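Long-range contact in chemotactic transducer PctC (PDB 5LTV), which serves as a chemotaxis receptor of Pseudomonas aeruginosa whose ligand-binding domain binds gamma-amino-butanoic acid: residues 60-73 with 153-167. Residues are numbered along the deposited sequence; the frame is centred on the assembly and turned at random.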
ATOM      1  N   VAL A  60      -5.598  -9.964   0.584  1.00 28.44           N
ATOM      2  CA  VAL A  60      -5.727  -9.717  -0.855  1.00 26.83           C
ATOM      3  C   VAL A  60      -5.370 -10.976  -1.634  1.00 27.59           C
ATOM      4  O   VAL A  60      -6.077 -11.371  -2.584  1.00 29.52           O
ATOM      5  CB  VAL A  60      -4.867  -8.497  -1.255  1.00 29.00           C
ATOM      6  CG1 VAL A  60      -4.815  -8.321  -2.740  1.00 26.20           C
ATOM      7  CG2 VAL A  60      -5.455  -7.226  -0.601  1.00 27.97           C
ATOM      8  N   GLU A  61      -4.329 -11.677  -1.180  1.00 22.50           N
ATOM      9  CA  GLU A  61      -4.028 -12.980  -1.735  1.00 23.57           C
ATOM     10  C   GLU A  61      -5.218 -13.917  -1.600  1.00 25.53           C
ATOM     11  O   GLU A  61      -5.522 -14.686  -2.529  1.00 23.06           O
ATOM     12  CB  GLU A  61      -2.801 -13.595  -1.050  1.00 25.07           C
ATOM     13  CG  GLU A  61      -1.504 -13.131  -1.626  1.00 34.38           C
ATOM     14  CD  GLU A  61      -0.356 -13.042  -0.615  1.00 45.95           C
ATOM     15  OE1 GLU A  61       0.686 -12.426  -0.949  1.00 50.29           O
ATOM     16  OE2 GLU A  61      -0.455 -13.594   0.508  1.00 46.76           O
ATOM     17  N   GLY A  62      -5.889 -13.897  -0.445  1.00 21.99           N
ATOM     18  CA  GLY A  62      -6.991 -14.834  -0.265  1.00 21.77           C
ATOM     19  C   GLY A  62      -8.206 -14.456  -1.086  1.00 27.80           C
ATOM     20  O   GLY A  62      -9.010 -15.325  -1.469  1.00 26.26           O
ATOM     21  N   LEU A  63      -8.361 -13.151  -1.377  1.00 26.72           N
ATOM     22  CA  LEU A  63      -9.452 -12.686  -2.223  1.00 22.83           C
ATOM     23  C   LEU A  63      -9.267 -13.214  -3.633  1.00 24.15           C
ATOM     24  O   LEU A  63     -10.208 -13.695  -4.258  1.00 28.52           O
ATOM     25  CB  LEU A  63      -9.517 -11.147  -2.228  1.00 21.69           C
ATOM     26  CG  LEU A  63     -10.491 -10.487  -3.237  1.00 22.35           C
ATOM     27  CD1 LEU A  63     -11.886 -11.076  -3.156  1.00 20.94           C
ATOM     28  CD2 LEU A  63     -10.619  -8.966  -2.981  1.00 23.97           C
ATOM     29  N   ALA A  64      -8.035 -13.134  -4.140  1.00 28.89           N
ATOM     30  CA  ALA A  64      -7.733 -13.698  -5.452  1.00 31.89           C
ATOM     31  C   ALA A  64      -7.985 -15.197  -5.499  1.00 30.50           C
ATOM     32  O   ALA A  64      -8.599 -15.694  -6.456  1.00 30.32           O
ATOM     33  CB  ALA A  64      -6.281 -13.396  -5.827  1.00 29.82           C
ATOM     34  N   SER A  65      -7.501 -15.949  -4.503  1.00 26.00           N
ATOM     35  CA  SER A  65      -7.766 -17.393  -4.532  1.00 27.07           C
ATOM     36  C   SER A  65      -9.262 -17.696  -4.412  1.00 24.84           C
ATOM     37  O   SER A  65      -9.769 -18.570  -5.115  1.00 26.86           O
ATOM     38  CB  SER A  65      -6.972 -18.125  -3.445  1.00 27.50           C
ATOM     39  OG  SER A  65      -7.222 -17.612  -2.161  1.00 33.91           O
ATOM     40  N   GLN A  66      -9.989 -16.982  -3.547  1.00 21.78           N
ATOM     41  CA  GLN A  66     -11.440 -17.163  -3.492  1.00 29.68           C
ATOM     42  C   GLN A  66     -12.095 -16.973  -4.847  1.00 28.81           C
ATOM     43  O   GLN A  66     -13.010 -17.722  -5.201  1.00 28.24           O
ATOM     44  CB  GLN A  66     -12.059 -16.163  -2.556  1.00 29.77           C
ATOM     45  CG  GLN A  66     -12.169 -16.494  -1.173  1.00 37.73           C
ATOM     46  CD  GLN A  66     -12.666 -15.295  -0.491  1.00 33.83           C
ATOM     47  OE1 GLN A  66     -13.849 -15.026  -0.535  1.00 28.10           O
ATOM     48  NE2 GLN A  66     -11.780 -14.583   0.185  1.00 34.54           N
ATOM     49  N   LEU A  67     -11.696 -15.921  -5.581  1.00 28.14           N
ATOM     50  CA  LEU A  67     -12.329 -15.627  -6.869  1.00 27.72           C
ATOM     51  C   LEU A  67     -11.944 -16.650  -7.930  1.00 26.90           C
ATOM     52  O   LEU A  67     -12.794 -17.046  -8.735  1.00 26.45           O
ATOM     53  CB  LEU A  67     -11.968 -14.222  -7.343  1.00 24.55           C
ATOM     54  CG  LEU A  67     -12.482 -13.062  -6.507  1.00 26.83           C
ATOM     55  CD1 LEU A  67     -11.789 -11.758  -6.867  1.00 31.24           C
ATOM     56  CD2 LEU A  67     -13.933 -12.935  -6.730  1.00 23.52           C
ATOM     57  N   ALA A  68     -10.672 -17.099  -7.947  1.00 22.88           N
ATOM     58  CA  ALA A  68     -10.287 -18.171  -8.866  1.00 24.84           C
ATOM     59  C   ALA A  68     -11.074 -19.458  -8.607  1.00 29.94           C
ATOM     60  O   ALA A  68     -11.207 -20.298  -9.508  1.00 32.00           O
ATOM     61  CB  ALA A  68      -8.778 -18.461  -8.768  1.00 23.06           C
ATOM     62  N   LEU A  69     -11.547 -19.660  -7.373  1.00 28.84           N
ATOM     63  CA  LEU A  69     -12.250 -20.890  -7.023  1.00 29.87           C
ATOM     64  C   LEU A  69     -13.715 -20.871  -7.402  1.00 29.25           C
ATOM     65  O   LEU A  69     -14.355 -21.920  -7.297  1.00 32.66           O
ATOM     66  CB  LEU A  69     -12.143 -21.174  -5.515  1.00 30.25           C
ATOM     67  CG  LEU A  69     -10.819 -21.613  -4.846  1.00 35.79           C
ATOM     68  CD1 LEU A  69     -11.036 -21.852  -3.367  1.00 34.88           C
ATOM     69  CD2 LEU A  69     -10.280 -22.890  -5.516  1.00 34.83           C
ATOM     70  N   LEU A  70     -14.279 -19.717  -7.751  1.00 27.55           N
ATOM     71  CA  LEU A  70     -15.684 -19.663  -8.193  1.00 32.29           C
ATOM     72  C   LEU A  70     -15.862 -20.543  -9.403  1.00 33.14           C
ATOM     73  O   LEU A  70     -15.193 -20.339 -10.421  1.00 38.18           O
ATOM     74  CB  LEU A  70     -16.088 -18.229  -8.555  1.00 29.10           C
ATOM     75  CG  LEU A  70     -16.086 -17.201  -7.416  1.00 30.43           C
ATOM     76  CD1 LEU A  70     -16.594 -15.832  -7.916  1.00 24.18           C
ATOM     77  CD2 LEU A  70     -16.935 -17.721  -6.268  1.00 27.23           C
ATOM     78  N   ASP A  71     -16.769 -21.508  -9.306  1.00 39.07           N
ATOM     79  CA  ASP A  71     -17.118 -22.316 -10.471  1.00 40.72           C
ATOM     80  C   ASP A  71     -17.792 -21.491 -11.559  1.00 38.74           C
ATOM     81  O   ASP A  71     -17.590 -21.755 -12.747  1.00 40.50           O
ATOM     82  CB  ASP A  71     -17.986 -23.490 -10.035  1.00 49.43           C
ATOM     83  CG  ASP A  71     -17.153 -24.587  -9.358  1.00 64.24           C
ATOM     84  OD1 ASP A  71     -16.008 -24.834  -9.816  1.00 66.76           O
ATOM     85  OD2 ASP A  71     -17.619 -25.199  -8.369  1.00 70.20           O
ATOM     86  N   GLN A  72     -18.558 -20.472 -11.181  1.00 40.01           N
ATOM     87  CA  GLN A  72     -19.246 -19.606 -12.132  1.00 42.66           C
ATOM     88  C   GLN A  72     -18.898 -18.173 -11.753  1.00 44.43           C
ATOM     89  O   GLN A  72     -19.552 -17.564 -10.888  1.00 46.16           O
ATOM     90  CB  GLN A  72     -20.760 -19.853 -12.112  1.00 49.92           C
ATOM     91  CG  GLN A  72     -21.551 -19.072 -13.156  1.00 57.73           C
ATOM     92  CD  GLN A  72     -21.181 -19.435 -14.611  1.00 64.11           C
ATOM     93  OE1 GLN A  72     -21.273 -20.598 -15.042  1.00 63.06           O
ATOM     94  NE2 GLN A  72     -20.744 -18.425 -15.364  1.00 67.82           N
ATOM     95  N   PRO A  73     -17.967 -17.643 -12.328  1.00 41.91           N
ATOM     96  CA  PRO A  73     -17.561 -16.275 -11.959  1.00 38.35           C
ATOM     97  C   PRO A  73     -18.309 -15.200 -12.741  1.00 34.79           C
ATOM     98  O   PRO A  73     -17.717 -14.458 -13.512  1.00 35.04           O
ATOM     99  CB  PRO A  73     -16.068 -16.287 -12.291  1.00 41.18           C
ATOM    100  CG  PRO A  73     -15.982 -17.160 -13.526  1.00 43.56           C
ATOM    101  CD  PRO A  73     -17.118 -18.193 -13.400  1.00 43.90           C
ATOM    102  N   LEU A 153      -3.269  -7.862  -7.533  1.00 26.51           N
ATOM    103  CA  LEU A 153      -2.680  -9.014  -8.192  1.00 28.13           C
ATOM    104  C   LEU A 153      -3.652  -9.572  -9.225  1.00 28.41           C
ATOM    105  O   LEU A 153      -4.872  -9.485  -9.040  1.00 27.03           O
ATOM    106  CB  LEU A 153      -2.275 -10.109  -7.186  1.00 34.13           C
ATOM    107  CG  LEU A 153      -3.080 -10.673  -6.003  1.00 34.02           C
ATOM    108  CD1 LEU A 153      -4.552 -10.319  -5.954  1.00 32.39           C
ATOM    109  CD2 LEU A 153      -2.887 -12.187  -5.953  1.00 29.87           C
ATOM    110  N   PRO A 154      -3.137 -10.178 -10.305  1.00 28.58           N
ATOM    111  CA  PRO A 154      -4.018 -10.790 -11.305  1.00 26.78           C
ATOM    112  C   PRO A 154      -4.804 -11.936 -10.710  1.00 26.33           C
ATOM    113  O   PRO A 154      -4.364 -12.594  -9.771  1.00 33.41           O
ATOM    114  CB  PRO A 154      -3.049 -11.290 -12.381  1.00 28.51           C
ATOM    115  CG  PRO A 154      -1.721 -10.514 -12.070  1.00 31.35           C
ATOM    116  CD  PRO A 154      -1.708 -10.433 -10.584  1.00 27.07           C
ATOM    117  N   VAL A 155      -6.004 -12.138 -11.250  1.00 29.75           N
ATOM    118  CA  VAL A 155      -6.891 -13.267 -10.944  1.00 28.94           C
ATOM    119  C   VAL A 155      -7.166 -14.016 -12.243  1.00 31.12           C
ATOM    120  O   VAL A 155      -7.687 -13.434 -13.207  1.00 31.67           O
ATOM    121  CB  VAL A 155      -8.222 -12.788 -10.326  1.00 30.55           C
ATOM    122  CG1 VAL A 155      -9.110 -13.996  -9.906  1.00 27.21           C
ATOM    123  CG2 VAL A 155      -7.954 -11.850  -9.152  1.00 30.65           C
ATOM    124  N   ARG A 156      -6.800 -15.289 -12.284  0.57 30.89           N
ATOM    125  CA  ARG A 156      -7.117 -16.157 -13.407  0.57 30.67           C
ATOM    126  C   ARG A 156      -8.169 -17.170 -12.962  0.57 31.58           C
ATOM    127  O   ARG A 156      -8.258 -17.518 -11.781  0.57 31.00           O
ATOM    128  CB  ARG A 156      -5.862 -16.880 -13.948  0.57 29.24           C
ATOM    129  CG  ARG A 156      -4.871 -15.987 -14.746  0.57 29.34           C
ATOM    130  CD  ARG A 156      -3.556 -16.728 -15.077  0.57 31.42           C
ATOM    131  NE  ARG A 156      -2.573 -15.905 -15.815  0.57 32.50           N
ATOM    132  CZ  ARG A 156      -1.693 -15.073 -15.250  0.57 29.95           C
ATOM    133  NH1 ARG A 156      -1.643 -14.929 -13.930  0.57 26.90           N
ATOM    134  NH2 ARG A 156      -0.861 -14.379 -16.009  0.57 34.85           N
ATOM    135  N   HIS A 157      -8.998 -17.610 -13.907  1.00 30.91           N
ATOM    136  CA  HIS A 157      -9.936 -18.692 -13.663  1.00 32.02           C
ATOM    137  C   HIS A 157      -9.693 -19.750 -14.726  1.00 30.79           C
ATOM    138  O   HIS A 157      -9.704 -19.441 -15.922  1.00 31.00           O
ATOM    139  CB  HIS A 157     -11.385 -18.209 -13.671  1.00 34.03           C
ATOM    140  CG  HIS A 157     -12.373 -19.322 -13.542  1.00 36.06           C
ATOM    141  ND1 HIS A 157     -12.392 -20.179 -12.461  1.00 39.78           N
ATOM    142  CD2 HIS A 157     -13.336 -19.757 -14.386  1.00 36.28           C
ATOM    143  CE1 HIS A 157     -13.352 -21.071 -12.630  1.00 36.70           C
ATOM    144  NE2 HIS A 157     -13.936 -20.839 -13.791  1.00 36.93           N
ATOM    145  N   ALA A 158      -9.399 -20.978 -14.290  1.00 30.31           N
ATOM    146  CA  ALA A 158      -9.033 -22.058 -15.214  1.00 29.50           C
ATOM    147  C   ALA A 158      -7.942 -21.614 -16.199  1.00 32.75           C
ATOM    148  O   ALA A 158      -7.949 -22.003 -17.378  1.00 32.81           O
ATOM    149  CB  ALA A 158     -10.267 -22.565 -15.978  1.00 24.72           C
ATOM    150  N   GLY A 159      -7.013 -20.761 -15.728  1.00 31.71           N
ATOM    151  CA  GLY A 159      -5.879 -20.350 -16.548  1.00 32.08           C
ATOM    152  C   GLY A 159      -6.096 -19.132 -17.438  1.00 31.86           C
ATOM    153  O   GLY A 159      -5.141 -18.671 -18.055  1.00 34.32           O
ATOM    154  N   GLN A 160      -7.311 -18.607 -17.507  1.00 23.35           N
ATOM    155  CA  GLN A 160      -7.678 -17.427 -18.290  1.00 25.29           C
ATOM    156  C   GLN A 160      -7.897 -16.206 -17.376  1.00 30.67           C
ATOM    157  O   GLN A 160      -8.536 -16.306 -16.318  1.00 28.05           O
ATOM    158  CB  GLN A 160      -8.962 -17.720 -19.089  1.00 25.04           C
ATOM    159  CG  GLN A 160      -8.819 -18.906 -20.058  1.00 26.46           C
ATOM    160  CD  GLN A 160      -7.799 -18.583 -21.148  1.00 32.96           C
ATOM    161  OE1 GLN A 160      -6.792 -19.265 -21.264  1.00 35.78           O
ATOM    162  NE2 GLN A 160      -8.053 -17.541 -21.916  1.00 32.02           N
ATOM    163  N   LEU A 161      -7.364 -15.052 -17.799  1.00 31.97           N
ATOM    164  CA  LEU A 161      -7.424 -13.836 -16.994  1.00 30.81           C
ATOM    165  C   LEU A 161      -8.860 -13.395 -16.711  1.00 33.85           C
ATOM    166  O   LEU A 161      -9.665 -13.200 -17.626  1.00 36.05           O
ATOM    167  CB  LEU A 161      -6.656 -12.714 -17.682  1.00 34.06           C
ATOM    168  CG  LEU A 161      -6.461 -11.466 -16.820  1.00 38.34           C
ATOM    169  CD1 LEU A 161      -5.597 -11.808 -15.621  1.00 36.75           C
ATOM    170  CD2 LEU A 161      -5.787 -10.420 -17.704  1.00 40.18           C
ATOM    171  N   LEU A 162      -9.194 -13.296 -15.420  1.00 33.10           N
ATOM    172  CA  LEU A 162     -10.438 -12.678 -14.996  1.00 28.67           C
ATOM    173  C   LEU A 162     -10.263 -11.160 -14.880  1.00 25.84           C
ATOM    174  O   LEU A 162     -11.072 -10.382 -15.400  1.00 31.69           O
ATOM    175  CB  LEU A 162     -10.888 -13.302 -13.665  1.00 25.85           C
ATOM    176  CG  LEU A 162     -12.109 -12.599 -13.064  1.00 28.63           C
ATOM    177  CD1 LEU A 162     -13.353 -12.698 -13.994  1.00 24.92           C
ATOM    178  CD2 LEU A 162     -12.406 -13.133 -11.660  1.00 28.72           C
ATOM    179  N   GLY A 163      -9.213 -10.729 -14.212  1.00 25.24           N
ATOM    180  CA  GLY A 163      -8.913  -9.311 -14.124  1.00 26.47           C
ATOM    181  C   GLY A 163      -7.841  -9.103 -13.085  1.00 26.84           C
ATOM    182  O   GLY A 163      -6.967  -9.955 -12.903  1.00 24.88           O
ATOM    183  N   VAL A 164      -7.952  -7.972 -12.380  1.00 25.15           N
ATOM    184  CA  VAL A 164      -7.063  -7.658 -11.269  1.00 27.18           C
ATOM    185  C   VAL A 164      -7.889  -7.407 -10.015  1.00 27.07           C
ATOM    186  O   VAL A 164      -8.804  -6.578 -10.017  1.00 26.30           O
ATOM    187  CB  VAL A 164      -6.167  -6.460 -11.594  1.00 28.22           C
ATOM    188  CG1 VAL A 164      -5.436  -5.984 -10.344  1.00 22.53           C
ATOM    189  CG2 VAL A 164      -5.200  -6.857 -12.693  1.00 22.15           C
ATOM    190  N   ALA A 165      -7.550  -8.106  -8.934  1.00 25.40           N
ATOM    191  CA  ALA A 165      -8.195  -7.900  -7.650  1.00 24.46           C
ATOM    192  C   ALA A 165      -7.277  -7.057  -6.779  1.00 27.54           C
ATOM    193  O   ALA A 165      -6.050  -7.164  -6.885  1.00 27.84           O
ATOM    194  CB  ALA A 165      -8.523  -9.230  -6.982  1.00 21.56           C
ATOM    195  N   ALA A 166      -7.873  -6.160  -5.985  1.00 26.73           N
ATOM    196  CA  ALA A 166      -7.108  -5.267  -5.118  1.00 28.27           C
ATOM    197  C   ALA A 166      -7.869  -4.953  -3.827  1.00 29.94           C
ATOM    198  O   ALA A 166      -9.082  -5.109  -3.747  1.00 28.19           O
ATOM    199  CB  ALA A 166      -6.774  -3.942  -5.802  1.00 25.71           C
ATOM    200  N   GLY A 167      -7.111  -4.510  -2.824  1.00 27.82           N
ATOM    201  CA  GLY A 167      -7.666  -3.701  -1.745  1.00 24.86           C
ATOM    202  C   GLY A 167      -6.828  -2.467  -1.513  1.00 23.46           C
ATOM    203  O   GLY A 167      -5.611  -2.498  -1.654  1.00 25.25           O
TER
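His157 turns its ring to the backbone carbonyl of Ala68 with CG anti to the backbone N (chi1 175°), while Val155 uses the same torsion (-176°) to lay CG1 against Leu67 CB. The two residues sit on a beta hairpin of the antiparallel sheet in the membrane-distal module of a double Cache domain, whose long N-terminal helix 34-68 packs on that sheet. Strand 153-157 runs nearly parallel to helix 60-68, at 18°, and the two axes come within 7.6 Å. Ala64 CB lies 3.5 Å from Leu153 CD1 and almost as near to CD2, so it meets both branches of the leucine. Val155 CG2 covers the same alanine, and Leu67 CD1 reaches Ala165 CB at 4.1 Å. At Val155 a classic beta bulge places both Leu162 and Gly163 opposite one residue. Val155 O accepts from the N of each, and Leu162 CD2 makes a looser contact with Leu67 CB. Val60 and Ala166 lie at the end nearer the bound gamma-amino-butanoic acid, where Tyr95, a pocket residue, bonds to Ala166 through the backbone. At the far end the side chains of Pro73 and His157 cross at about a right angle, and Pro73 CG lies 4.2 Å from the His157 ring centroid in an off-centre CH-pi contact. His157 ND1 donates to Ala68 O at 3.2 Å; the acceptor lies in the ring plane, but ND1 sits above the carbonyl plane.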